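Local coordinates for methionine-binding protein (Coxiella burnetii, PDB 3TQW) that binds methionine and probably delivers it to an ABC transporter at the cell envelope for uptake, at residues P44-A49 against R71-V76; V53-F58 against N199-R204; Y84-Y89 against L168-T173; K104-S109 against A157-S162. All coordinates share one frame; numbering follows the deposited sequence.

Contact 1: P44-A49 against R71-V76; sequences PNEALA and RGYKIV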
loop_
_atom_site.group_PDB
_atom_site.type_symbol
_atom_site.label_atom_id
_atom_site.label_comp_id
_atom_site.label_asym_id
_atom_site.label_seq_id
_atom_site.Cartn_x
_atom_site.Cartn_y
_atom_site.Cartn_z
ATOM N N PRO A 44 -4.032 8.486 8.970
ATOM C CA PRO A 44 -5.476 8.388 8.686
ATOM C C PRO A 44 -6.301 7.554 9.690
ATOM O O PRO A 44 -7.481 7.841 9.861
ATOM C CB PRO A 44 -5.519 7.751 7.291
ATOM C CG PRO A 44 -4.239 8.231 6.643
ATOM C CD PRO A 44 -3.221 8.199 7.774
ATOM N N ASN A 45 -5.711 6.546 10.325
ATOM C CA ASN A 45 -6.445 5.776 11.335
ATOM C C ASN A 45 -6.658 6.573 12.626
ATOM O O ASN A 45 -7.660 6.392 13.313
ATOM C CB ASN A 45 -5.769 4.432 11.631
ATOM C CG ASN A 45 -5.981 3.412 10.528
ATOM O OD1 ASN A 45 -6.972 3.472 9.788
ATOM N ND2 ASN A 45 -5.053 2.464 10.412
ATOM N N GLU A 46 -5.712 7.444 12.967
ATOM C CA GLU A 46 -5.906 8.325 14.112
ATOM C C GLU A 46 -7.021 9.311 13.781
ATOM O O GLU A 46 -7.883 9.589 14.617
ATOM C CB GLU A 46 -4.617 9.067 14.471
ATOM C CG GLU A 46 -4.770 10.121 15.570
ATOM C CD GLU A 46 -4.968 9.532 16.964
ATOM O OE1 GLU A 46 -4.717 8.321 17.160
ATOM O OE2 GLU A 46 -5.370 10.287 17.872
ATOM N N ALA A 47 -7.017 9.820 12.551
ATOM C CA ALA A 47 -8.060 10.753 12.124
ATOM C C ALA A 47 -9.444 10.095 12.127
ATOM O O ALA A 47 -10.446 10.731 12.451
ATOM C CB ALA A 47 -7.738 11.320 10.745
ATOM N N LEU A 48 -9.496 8.817 11.775
ATOM C CA LEU A 48 -10.752 8.073 11.804
ATOM C C LEU A 48 -11.189 7.828 13.250
ATOM O O LEU A 48 -12.355 8.016 13.603
ATOM C CB LEU A 48 -10.584 6.735 11.070
ATOM C CG LEU A 48 -11.776 5.784 10.996
ATOM C CD1 LEU A 48 -12.972 6.422 10.280
ATOM C CD2 LEU A 48 -11.346 4.501 10.290
ATOM N N ALA A 49 -10.245 7.422 14.089
ATOM C CA ALA A 49 -10.539 7.153 15.491
ATOM C C ALA A 49 -11.016 8.400 16.238
ATOM O O ALA A 49 -11.906 8.312 17.096
ATOM C CB ALA A 49 -9.326 6.541 16.188
ATOM N N ARG A 71 -2.167 0.680 18.823
ATOM C CA ARG A 71 -2.898 1.856 19.300
ATOM C C ARG A 71 -4.273 1.561 19.911
ATOM O O ARG A 71 -4.800 2.376 20.662
ATOM C CB ARG A 71 -3.058 2.884 18.168
ATOM C CG ARG A 71 -1.772 3.212 17.416
ATOM C CD ARG A 71 -0.749 3.898 18.309
ATOM N NE ARG A 71 -1.180 5.228 18.735
ATOM C CZ ARG A 71 -0.931 6.349 18.065
ATOM N NH1 ARG A 71 -0.255 6.310 16.924
ATOM N NH2 ARG A 71 -1.358 7.513 18.535
ATOM N N GLY A 72 -4.854 0.412 19.584
ATOM C CA GLY A 72 -6.114 0.012 20.189
ATOM C C GLY A 72 -7.350 0.608 19.531
ATOM O O GLY A 72 -8.433 0.593 20.114
ATOM N N TYR A 73 -7.194 1.130 18.316
ATOM C CA TYR A 73 -8.313 1.718 17.581
ATOM C C TYR A 73 -9.443 0.715 17.374
ATOM O O TYR A 73 -9.201 -0.457 17.089
ATOM C CB TYR A 73 -7.857 2.216 16.207
ATOM C CG TYR A 73 -6.795 3.289 16.235
ATOM C CD1 TYR A 73 -6.836 4.318 17.169
ATOM C CD2 TYR A 73 -5.745 3.267 15.329
ATOM C CE1 TYR A 73 -5.858 5.296 17.191
ATOM C CE2 TYR A 73 -4.770 4.237 15.345
ATOM C CZ TYR A 73 -4.828 5.246 16.274
ATOM O OH TYR A 73 -3.845 6.207 16.280
ATOM N N LYS A 74 -10.676 1.185 17.500
ATOM C CA LYS A 74 -11.835 0.370 17.152
ATOM C C LYS A 74 -12.284 0.702 15.729
ATOM O O LYS A 74 -13.197 1.502 15.512
ATOM C CB LYS A 74 -12.963 0.565 18.170
ATOM C CG LYS A 74 -12.559 0.156 19.589
ATOM C CD LYS A 74 -13.757 0.042 20.520
ATOM C CE LYS A 74 -14.481 1.374 20.677
ATOM N NZ LYS A 74 -13.655 2.409 21.362
ATOM N N ILE A 75 -11.611 0.076 14.768
ATOM C CA ILE A 75 -11.802 0.340 13.352
ATOM C C ILE A 75 -11.933 -0.984 12.630
ATOM O O ILE A 75 -11.267 -1.952 12.987
ATOM C CB ILE A 75 -10.570 1.061 12.771
ATOM C CG1 ILE A 75 -10.465 2.482 13.327
ATOM C CG2 ILE A 75 -10.616 1.064 11.246
ATOM C CD1 ILE A 75 -9.121 3.145 13.044
ATOM N N VAL A 76 -12.774 -1.027 11.602
ATOM C CA VAL A 76 -12.980 -2.249 10.840
ATOM C C VAL A 76 -13.022 -1.947 9.348
ATOM O O VAL A 76 -13.336 -0.826 8.941
ATOM C CB VAL A 76 -14.305 -2.942 11.235
ATOM C CG1 VAL A 76 -14.257 -3.396 12.682
ATOM C CG2 VAL A 76 -15.493 -2.002 11.000
#
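R71 reaches toward E46 across this contact. E46 was modelled in two conformers, so what rests on its carboxylate is doubtful. In one, R71 NH2 lies 3.7 Å from E46 OE1, a long salt bridge. The oxygen sits well out of the guanidinium plane, so charge alone would link the two. R71 also closes helix 61-71, and G72, with positive phi, turns the chain away from it. Y73 follows as the main partner of helix 44-49. Its hydroxyl donates to E46 OE1, which approaches at the ring edge, but 2.5 Å between Y73 OH and E46 OE1 is doubtfully short. One ring face lies against the N45 backbone, and R71 CB packs on the opposite face. A49 CB comes obliquely to Y73 CD1 at 3.5 Å. I75 points at the helix. Its CG1 is anti to the carbonyl carbon (chi1 -69°), and I75 CD1 reaches N45 O at 3.6 Å. I75 CG2 meets L48 CD2, also at 3.6 Å. The N45 amide turns to other partners, bonding Q59, Q67 and N56. Helix 44-49 packs against the turn that leads from helix 61-71 into strand 75-83, as expected in the alpha/beta lobe of a periplasmic binding protein.

Contact 2: V53-F58 against N199-R204; sequences VDANMF and NVVAVR. With MET (methionine), chain C.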
loop_
_atom_site.group_PDB
_atom_site.type_symbol
_atom_site.label_atom_id
_atom_site.label_comp_id
_atom_site.label_asym_id
_atom_site.label_seq_id
_atom_site.Cartn_x
_atom_site.Cartn_y
_atom_site.Cartn_z
ATOM N N VAL A 53 -12.196 12.228 10.272
ATOM C CA VAL A 53 -12.778 11.702 9.041
ATOM C C VAL A 53 -13.759 10.592 9.416
ATOM O O VAL A 53 -13.742 10.102 10.547
ATOM C CB VAL A 53 -11.708 11.138 8.074
ATOM C CG1 VAL A 53 -10.710 12.228 7.668
ATOM C CG2 VAL A 53 -10.985 9.956 8.713
ATOM N N ASP A 54 -14.610 10.205 8.471
ATOM C CA ASP A 54 -15.634 9.189 8.717
ATOM C C ASP A 54 -15.255 7.844 8.107
ATOM O O ASP A 54 -15.843 6.811 8.427
ATOM C CB ASP A 54 -16.971 9.653 8.139
ATOM C CG ASP A 54 -17.411 10.982 8.713
ATOM O OD1 ASP A 54 -17.424 11.103 9.956
ATOM O OD2 ASP A 54 -17.717 11.908 7.924
ATOM N N ALA A 55 -14.282 7.877 7.206
ATOM C CA ALA A 55 -13.731 6.668 6.622
ATOM C C ALA A 55 -12.345 6.999 6.115
ATOM O O ALA A 55 -11.987 8.168 6.002
ATOM C CB ALA A 55 -14.603 6.177 5.472
ATOM N N ASN A 56 -11.560 5.971 5.818
ATOM C CA ASN A 56 -10.319 6.185 5.099
ATOM C C ASN A 56 -10.082 5.073 4.092
ATOM O O ASN A 56 -10.645 3.986 4.209
ATOM C CB ASN A 56 -9.118 6.411 6.041
ATOM C CG ASN A 56 -8.759 5.187 6.880
ATOM O OD1 ASN A 56 -8.799 4.048 6.410
ATOM N ND2 ASN A 56 -8.396 5.429 8.140
HETATM N N MSE A 57 -9.295 5.376 3.067
HETATM C CA MSE A 57 -8.952 4.400 2.048
HETATM C C MSE A 57 -7.480 4.570 1.719
HETATM O O MSE A 57 -7.120 5.421 0.903
HETATM C CB MSE A 57 -9.781 4.617 0.779
HETATM C CG MSE A 57 -9.491 3.566 -0.307
HETATM SE SE MSE A 57 -9.697 4.241 -2.140
HETATM C CE MSE A 57 -8.213 5.521 -2.159
ATOM N N PHE A 58 -6.626 3.776 2.355
ATOM C CA PHE A 58 -5.190 3.930 2.153
ATOM C C PHE A 58 -4.363 2.702 2.516
ATOM O O PHE A 58 -3.168 2.652 2.214
ATOM C CB PHE A 58 -4.671 5.118 2.968
ATOM C CG PHE A 58 -4.410 4.788 4.412
ATOM C CD1 PHE A 58 -5.458 4.719 5.320
ATOM C CD2 PHE A 58 -3.121 4.545 4.862
ATOM C CE1 PHE A 58 -5.222 4.402 6.653
ATOM C CE2 PHE A 58 -2.880 4.230 6.194
ATOM C CZ PHE A 58 -3.931 4.162 7.087
ATOM N N ASN A 199 -6.190 -3.309 -0.621
ATOM C CA ASN A 199 -6.516 -2.163 0.216
ATOM C C ASN A 199 -7.996 -2.156 0.568
ATOM O O ASN A 199 -8.811 -2.807 -0.097
ATOM C CB ASN A 199 -6.086 -0.857 -0.447
ATOM C CG ASN A 199 -4.573 -0.664 -0.420
ATOM O OD1 ASN A 199 -3.809 -1.633 -0.383
ATOM N ND2 ASN A 199 -4.137 0.584 -0.432
ATOM N N VAL A 200 -8.342 -1.440 1.628
ATOM C CA VAL A 200 -9.698 -1.493 2.146
ATOM C C VAL A 200 -10.224 -0.116 2.492
ATOM O O VAL A 200 -9.461 0.847 2.635
ATOM C CB VAL A 200 -9.780 -2.383 3.413
ATOM C CG1 VAL A 200 -9.277 -3.792 3.106
ATOM C CG2 VAL A 200 -8.983 -1.766 4.559
ATOM N N VAL A 201 -11.541 -0.030 2.616
ATOM C CA VAL A 201 -12.160 1.127 3.218
ATOM C C VAL A 201 -12.401 0.798 4.680
ATOM O O VAL A 201 -13.069 -0.183 5.001
ATOM C CB VAL A 201 -13.487 1.481 2.531
ATOM C CG1 VAL A 201 -14.190 2.588 3.293
ATOM C CG2 VAL A 201 -13.235 1.903 1.076
ATOM N N ALA A 202 -11.829 1.606 5.563
ATOM C CA ALA A 202 -11.968 1.387 6.992
ATOM C C ALA A 202 -12.867 2.456 7.603
ATOM O O ALA A 202 -12.837 3.622 7.191
ATOM C CB ALA A 202 -10.590 1.387 7.667
ATOM N N VAL A 203 -13.680 2.047 8.571
ATOM C CA VAL A 203 -14.564 2.965 9.280
ATOM C C VAL A 203 -14.541 2.629 10.769
ATOM O O VAL A 203 -14.027 1.582 11.169
ATOM C CB VAL A 203 -16.020 2.852 8.777
ATOM C CG1 VAL A 203 -16.090 3.103 7.271
ATOM C CG2 VAL A 203 -16.592 1.480 9.120
ATOM N N ARG A 204 -15.094 3.514 11.591
ATOM C CA ARG A 204 -15.224 3.215 13.011
ATOM C C ARG A 204 -16.169 2.035 13.213
ATOM O O ARG A 204 -17.171 1.892 12.509
ATOM C CB ARG A 204 -15.703 4.441 13.793
ATOM C CG ARG A 204 -14.675 5.563 13.875
ATOM C CD ARG A 204 -15.202 6.744 14.688
ATOM N NE ARG A 204 -16.320 7.413 14.029
ATOM C CZ ARG A 204 -16.185 8.331 13.076
ATOM N NH1 ARG A 204 -14.980 8.695 12.667
ATOM N NH2 ARG A 204 -17.261 8.890 12.531
HETATM N N MET C . -1.400 1.533 -0.794
HETATM C CA MET C . -0.362 0.833 -0.027
HETATM C C MET C . -0.087 -0.523 -0.670
HETATM O O MET C . -1.015 -1.177 -1.143
HETATM C CB MET C . -0.819 0.654 1.428
HETATM C CG MET C . 0.190 -0.019 2.364
HETATM S SD MET C . -0.451 -0.180 4.052
HETATM C CE MET C . -0.544 1.551 4.505
HETATM O OXT MET C . 1.051 -0.997 -0.742
HETATM O O HOH W 1 -16.590 5.865 10.859
HETATM O O HOH W 2 -8.020 2.295 4.431
#
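N56 and A202 form the tight centre of this antiparallel strand pair. Two bonds join them: N56 N to A202 O and A202 N to N56 O, both 3.0 Å. Each donor lies in the plane of the carbonyl it meets. On the same face of the sheet N56 OD1 touches A202 CB at 3.4 Å. N56 ND2 instead bonds N45 OD1, so helix 44-49 ties down the amide.

Beyond the centre the strands spread, and a water bridges each end. Toward the pocket, water 2 accepts from F58 N and lies 2.7 Å from V200 O. N56 OD1 lies near the same water, which cannot serve every acceptor around it at once. At the far, partly exposed end, water 1 links D54 O to R204 N and sits over one face of the R204 guanidinium. R204 bends at chi3 (-67°), bringing its edge back to the loop. There R204 NH1 donates to V53 O at 2.8 Å. R204 NH2 and D54 OD1 form a salt bridge at 3.4 Å whose hydrogen bond is weak but nearly straight (167°). D54 OD2 accepts from R6 N. L48 O and D207 also hold R204.

F58 CE2 approaches the ligand's CE at 3.9 Å, and N199 lies beside its amino and carboxylate groups. This sheet end forms part of the methionine pocket in a periplasmic binding-protein fold.

Contact 3: Y84-Y89 against L168-T173; sequences YPMGLY and LAAINT. With MET (methionine), chain C.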
loop_
_atom_site.group_PDB
_atom_site.type_symbol
_atom_site.label_atom_id
_atom_site.label_comp_id
_atom_site.label_asym_id
_atom_site.label_seq_id
_atom_site.Cartn_x
_atom_site.Cartn_y
_atom_site.Cartn_z
ATOM N N TYR A 84 -2.423 -3.604 -4.919
ATOM C CA TYR A 84 -1.382 -2.914 -5.673
ATOM C C TYR A 84 -0.073 -3.684 -5.528
ATOM O O TYR A 84 0.731 -3.376 -4.649
ATOM C CB TYR A 84 -1.190 -1.483 -5.152
ATOM C CG TYR A 84 -2.428 -0.611 -5.190
ATOM C CD1 TYR A 84 -2.812 0.036 -6.363
ATOM C CD2 TYR A 84 -3.197 -0.409 -4.046
ATOM C CE1 TYR A 84 -3.940 0.849 -6.402
ATOM C CE2 TYR A 84 -4.330 0.402 -4.076
ATOM C CZ TYR A 84 -4.694 1.027 -5.258
ATOM O OH TYR A 84 -5.813 1.833 -5.296
ATOM N N PRO A 85 0.141 -4.697 -6.385
ATOM C CA PRO A 85 1.313 -5.567 -6.236
ATOM C C PRO A 85 2.602 -4.777 -6.108
ATOM O O PRO A 85 2.929 -3.971 -6.981
ATOM C CB PRO A 85 1.300 -6.389 -7.526
ATOM C CG PRO A 85 -0.144 -6.487 -7.863
ATOM C CD PRO A 85 -0.723 -5.133 -7.497
HETATM N N MSE A 86 3.325 -5.018 -5.018
HETATM C CA MSE A 86 4.546 -4.281 -4.706
HETATM C C MSE A 86 5.719 -4.691 -5.593
HETATM O O MSE A 86 5.942 -5.884 -5.843
HETATM C CB MSE A 86 4.906 -4.478 -3.229
HETATM C CG MSE A 86 6.264 -3.927 -2.830
HETATM SE SE MSE A 86 6.650 -4.271 -0.946
HETATM C CE MSE A 86 5.604 -2.830 -0.160
ATOM N N GLY A 87 6.471 -3.700 -6.064
ATOM C CA GLY A 87 7.604 -3.959 -6.934
ATOM C C GLY A 87 8.944 -3.772 -6.246
ATOM O O GLY A 87 9.036 -3.103 -5.212
ATOM N N LEU A 88 9.981 -4.387 -6.814
ATOM C CA LEU A 88 11.353 -4.137 -6.408
ATOM C C LEU A 88 11.991 -3.277 -7.489
ATOM O O LEU A 88 11.910 -3.606 -8.674
ATOM C CB LEU A 88 12.123 -5.453 -6.273
ATOM C CG LEU A 88 11.607 -6.457 -5.248
ATOM C CD1 LEU A 88 12.348 -7.784 -5.385
ATOM C CD2 LEU A 88 11.765 -5.895 -3.843
ATOM N N TYR A 89 12.621 -2.179 -7.085
ATOM C CA TYR A 89 13.128 -1.200 -8.039
ATOM C C TYR A 89 14.601 -0.911 -7.813
ATOM O O TYR A 89 15.112 -1.077 -6.713
ATOM C CB TYR A 89 12.353 0.112 -7.917
ATOM C CG TYR A 89 10.858 -0.031 -8.085
ATOM C CD1 TYR A 89 10.265 0.144 -9.327
ATOM C CD2 TYR A 89 10.040 -0.327 -7.002
ATOM C CE1 TYR A 89 8.904 0.020 -9.494
ATOM C CE2 TYR A 89 8.669 -0.452 -7.156
ATOM C CZ TYR A 89 8.106 -0.277 -8.406
ATOM O OH TYR A 89 6.744 -0.396 -8.587
ATOM N N LEU A 168 18.795 -1.793 -4.441
ATOM C CA LEU A 168 17.462 -2.332 -4.702
ATOM C C LEU A 168 16.526 -1.865 -3.596
ATOM O O LEU A 168 16.927 -1.785 -2.435
ATOM C CB LEU A 168 17.507 -3.863 -4.703
ATOM C CG LEU A 168 16.285 -4.602 -5.253
ATOM C CD1 LEU A 168 16.214 -4.408 -6.764
ATOM C CD2 LEU A 168 16.336 -6.085 -4.901
ATOM N N ALA A 169 15.282 -1.555 -3.942
ATOM C CA ALA A 169 14.317 -1.139 -2.929
ATOM C C ALA A 169 12.941 -1.714 -3.213
ATOM O O ALA A 169 12.493 -1.739 -4.360
ATOM C CB ALA A 169 14.255 0.389 -2.837
ATOM N N ALA A 170 12.286 -2.192 -2.159
ATOM C CA ALA A 170 10.884 -2.579 -2.233
ATOM C C ALA A 170 10.063 -1.336 -1.918
ATOM O O ALA A 170 10.189 -0.769 -0.833
ATOM C CB ALA A 170 10.589 -3.678 -1.222
ATOM N N ILE A 171 9.235 -0.900 -2.863
ATOM C CA ILE A 171 8.510 0.361 -2.716
ATOM C C ILE A 171 7.006 0.185 -2.933
ATOM O O ILE A 171 6.581 -0.440 -3.904
ATOM C CB ILE A 171 9.044 1.413 -3.716
ATOM C CG1 ILE A 171 10.571 1.537 -3.604
ATOM C CG2 ILE A 171 8.342 2.768 -3.521
ATOM C CD1 ILE A 171 11.190 2.557 -4.561
ATOM N N ASN A 172 6.197 0.730 -2.031
ATOM C CA ASN A 172 4.746 0.689 -2.220
ATOM C C ASN A 172 4.383 1.473 -3.469
ATOM O O ASN A 172 4.927 2.545 -3.719
ATOM C CB ASN A 172 4.002 1.288 -1.027
ATOM C CG ASN A 172 4.252 0.534 0.268
ATOM O OD1 ASN A 172 3.472 -0.336 0.653
ATOM N ND2 ASN A 172 5.329 0.882 0.953
ATOM N N THR A 173 3.456 0.940 -4.246
ATOM C CA THR A 173 3.064 1.565 -5.501
ATOM C C THR A 173 2.625 3.031 -5.363
ATOM O O THR A 173 2.955 3.853 -6.215
ATOM C CB THR A 173 1.984 0.725 -6.203
ATOM O OG1 THR A 173 2.560 -0.534 -6.586
ATOM C CG2 THR A 173 1.443 1.449 -7.440
HETATM N N MET C . -1.400 1.533 -0.794
HETATM C CA MET C . -0.362 0.833 -0.027
HETATM C C MET C . -0.087 -0.523 -0.670
HETATM O O MET C . -1.015 -1.177 -1.143
HETATM C CB MET C . -0.819 0.654 1.428
HETATM C CG MET C . 0.190 -0.019 2.364
HETATM S SD MET C . -0.451 -0.180 4.052
HETATM C CE MET C . -0.544 1.551 4.505
HETATM O OXT MET C . 1.051 -0.997 -0.742
HETATM O O HOH W 3 1.915 -1.287 -3.385
HETATM O O HOH W 4 1.404 -2.205 -8.231
HETATM O O HOH W 5 5.285 -0.992 -6.236
#
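The Y89-A169 pair belongs to the mixed sheet of the second lobe, where strands 87-89 and 168-171 run antiparallel. Y89 N donates to A169 O and A169 N to Y89 O, both at 2.8 Å. L88 and A170 form the next, non-hydrogen-bonded pair. L88 CD2 touches A170 CB at 3.6 Å on the face that packs against helix 111-123. The selenomethionine M86 adds its SE to the same A170 CB. On the other face the Y89 ring lies obliquely by I171, with Y89 CD2 3.8 Å from I171 CB. CG of Y89 sits beside the backbone N (chi1 -56°), and the ring reaches back past G87 toward water 5.

I171 N donates to G87 O at 3.2 Å. Beyond it water takes over. Water 5 accepts from G87 N, donates to I171 O, and touches the hydroxyls of Y89 and T173. Water 3 accepts from T173 N at 2.8 Å and lies 2.7 Å from Y84 O. It also reaches the ligand's OXT. The ligand's O lies at the edge of the Y84 ring, 3.7 Å from Y84 CD2. R116 NH1 also bonds the methionine, and the T173 N-H, relayed by water 3 at a helix start, could help stabilise its carboxylate.

Contact 4: K104-S109 against A157-S162; sequences KIAVPS and AQLSRS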
loop_
_atom_site.group_PDB
_atom_site.type_symbol
_atom_site.label_atom_id
_atom_site.label_comp_id
_atom_site.label_asym_id
_atom_site.label_seq_id
_atom_site.Cartn_x
_atom_site.Cartn_y
_atom_site.Cartn_z
ATOM N N LYS A 104 23.096 -3.331 -0.657
ATOM C CA LYS A 104 22.084 -2.771 0.241
ATOM C C LYS A 104 20.696 -2.832 -0.378
ATOM O O LYS A 104 20.489 -2.378 -1.502
ATOM C CB LYS A 104 22.398 -1.316 0.571
ATOM C CG LYS A 104 23.768 -1.090 1.181
ATOM C CD LYS A 104 24.002 0.385 1.471
ATOM C CE LYS A 104 25.249 0.579 2.321
ATOM N NZ LYS A 104 25.504 2.014 2.610
ATOM N N ILE A 105 19.748 -3.386 0.370
ATOM C CA ILE A 105 18.369 -3.480 -0.068
ATOM C C ILE A 105 17.490 -2.707 0.908
ATOM O O ILE A 105 17.459 -3.022 2.098
ATOM C CB ILE A 105 17.878 -4.941 -0.068
ATOM C CG1 ILE A 105 18.900 -5.871 -0.725
ATOM C CG2 ILE A 105 16.527 -5.039 -0.758
ATOM C CD1 ILE A 105 18.972 -5.735 -2.216
ATOM N N ALA A 106 16.780 -1.699 0.413
ATOM C CA ALA A 106 15.907 -0.903 1.271
ATOM C C ALA A 106 14.503 -1.491 1.304
ATOM O O ALA A 106 13.985 -1.929 0.279
ATOM C CB ALA A 106 15.872 0.544 0.809
ATOM N N VAL A 107 13.904 -1.511 2.493
ATOM C CA VAL A 107 12.534 -1.984 2.679
ATOM C C VAL A 107 11.806 -1.016 3.615
ATOM O O VAL A 107 12.452 -0.291 4.373
ATOM C CB VAL A 107 12.509 -3.385 3.311
ATOM C CG1 VAL A 107 13.240 -4.390 2.421
ATOM C CG2 VAL A 107 13.148 -3.348 4.703
ATOM N N PRO A 108 10.463 -0.989 3.560
ATOM C CA PRO A 108 9.688 -0.163 4.500
ATOM C C PRO A 108 9.980 -0.580 5.938
ATOM O O PRO A 108 10.311 -1.745 6.159
ATOM C CB PRO A 108 8.232 -0.490 4.148
ATOM C CG PRO A 108 8.282 -1.003 2.733
ATOM C CD PRO A 108 9.594 -1.739 2.635
ATOM N N SER A 109 9.853 0.350 6.888
ATOM C CA SER A 109 10.220 0.102 8.285
ATOM C C SER A 109 9.024 -0.192 9.198
ATOM O O SER A 109 9.204 -0.620 10.327
ATOM C CB SER A 109 10.993 1.296 8.843
ATOM O OG SER A 109 10.171 2.458 8.843
ATOM N N ALA A 157 7.669 6.471 2.851
ATOM C CA ALA A 157 7.649 7.688 2.040
ATOM C C ALA A 157 9.049 8.162 1.658
ATOM O O ALA A 157 9.196 9.134 0.915
ATOM C CB ALA A 157 6.891 8.808 2.768
ATOM N N GLN A 158 10.070 7.477 2.168
ATOM C CA GLN A 158 11.463 7.832 1.894
ATOM C C GLN A 158 12.099 6.895 0.864
ATOM O O GLN A 158 13.146 7.204 0.298
ATOM C CB GLN A 158 12.297 7.825 3.195
ATOM C CG GLN A 158 13.794 8.110 2.969
ATOM C CD GLN A 158 14.660 8.075 4.237
ATOM O OE1 GLN A 158 14.164 8.152 5.364
ATOM N NE2 GLN A 158 15.971 7.966 4.043
ATOM N N LEU A 159 11.465 5.752 0.622
ATOM C CA LEU A 159 12.080 4.703 -0.192
ATOM C C LEU A 159 12.370 5.142 -1.627
ATOM O O LEU A 159 13.395 4.771 -2.202
ATOM C CB LEU A 159 11.231 3.426 -0.173
ATOM C CG LEU A 159 11.247 2.655 1.150
ATOM C CD1 LEU A 159 10.006 1.797 1.296
ATOM C CD2 LEU A 159 12.522 1.805 1.270
ATOM N N SER A 160 11.485 5.940 -2.206
ATOM C CA SER A 160 11.661 6.332 -3.603
ATOM C C SER A 160 12.871 7.241 -3.832
ATOM O O SER A 160 13.363 7.347 -4.951
ATOM C CB SER A 160 10.392 6.978 -4.165
ATOM O OG SER A 160 10.184 8.271 -3.629
ATOM N N ARG A 161 13.337 7.890 -2.769
ATOM C CA ARG A 161 14.477 8.797 -2.864
ATOM C C ARG A 161 15.773 8.118 -2.429
ATOM O O ARG A 161 16.820 8.760 -2.356
ATOM C CB ARG A 161 14.234 10.061 -2.033
ATOM C CG ARG A 161 13.263 11.049 -2.667
ATOM C CD ARG A 161 12.852 12.152 -1.698
ATOM N NE ARG A 161 12.085 13.210 -2.357
ATOM C CZ ARG A 161 10.778 13.150 -2.603
ATOM N NH1 ARG A 161 10.078 12.079 -2.250
ATOM N NH2 ARG A 161 10.168 14.162 -3.206
ATOM N N SER A 162 15.699 6.818 -2.155
ATOM C CA SER A 162 16.851 6.072 -1.660
ATOM C C SER A 162 17.655 5.414 -2.777
ATOM O O SER A 162 18.762 4.930 -2.547
ATOM C CB SER A 162 16.409 5.005 -0.650
ATOM O OG SER A 162 15.779 3.908 -1.295
#
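L159 and A106 join the loop after strand 150-154 to strand 104-108 in the second-lobe sheet of this binding-protein fold. L159 is the central side chain. It points at the strand and forks over it. L159 CD2 reaches A106 CB at 3.6 Å, and L159 CD1 reaches P108 CG, also at 3.6 Å. The two methyls therefore straddle V107, whose own side chain points away from the loop toward the other side of the sheet. L159 CD2 still lies 3.7 Å from V107 C. The leucine and the proline ring cross at about a right angle, and L159 CD1 meets CB, CG and CD of P108. CG of L159 is anti to the carbonyl carbon (chi1 -72°), which carries the fork toward the strand.

A106 points toward the loop between L159 and S162. L154 and A169, on the two neighbouring strands, also touch it. L154 also touches L159 and S162, and I171 adds to the cover of L159. No hydrogen bond crosses between the two segments, and the contact is apolar and buried. S162 turns its hydroxyl back into its own loop. S162 OG lies between the backbone N and the carbonyl carbon (chi1 74°). S162 OG comes within 4.0 Å of A106 CB. L159 O accepts twice from S162, from N at 3.1 Å and from OG at 2.7 Å.

From the N terminus, helix 44-49 and strand 55-60 come first. Contact 1 closes a short loop from that helix to 71-76, around helix 61-71. Contact 2 closes a much longer loop, from 53-58 to 199-204. The two cross along the chain and meet at the six-stranded sheet, where strands 75-83 and 198-204 are neighbours. Contact 3, 84-89 with 168-173, is nested inside contact 2, and contact 4 is nested inside contact 3. Those two share the five-stranded sheet through strands 104-108 and 168-171. Contacts 2 and 3 lie on opposite sides of the chain's centre, about 23 Å apart between centres. Both touch the bound methionine, which lies between the lobes.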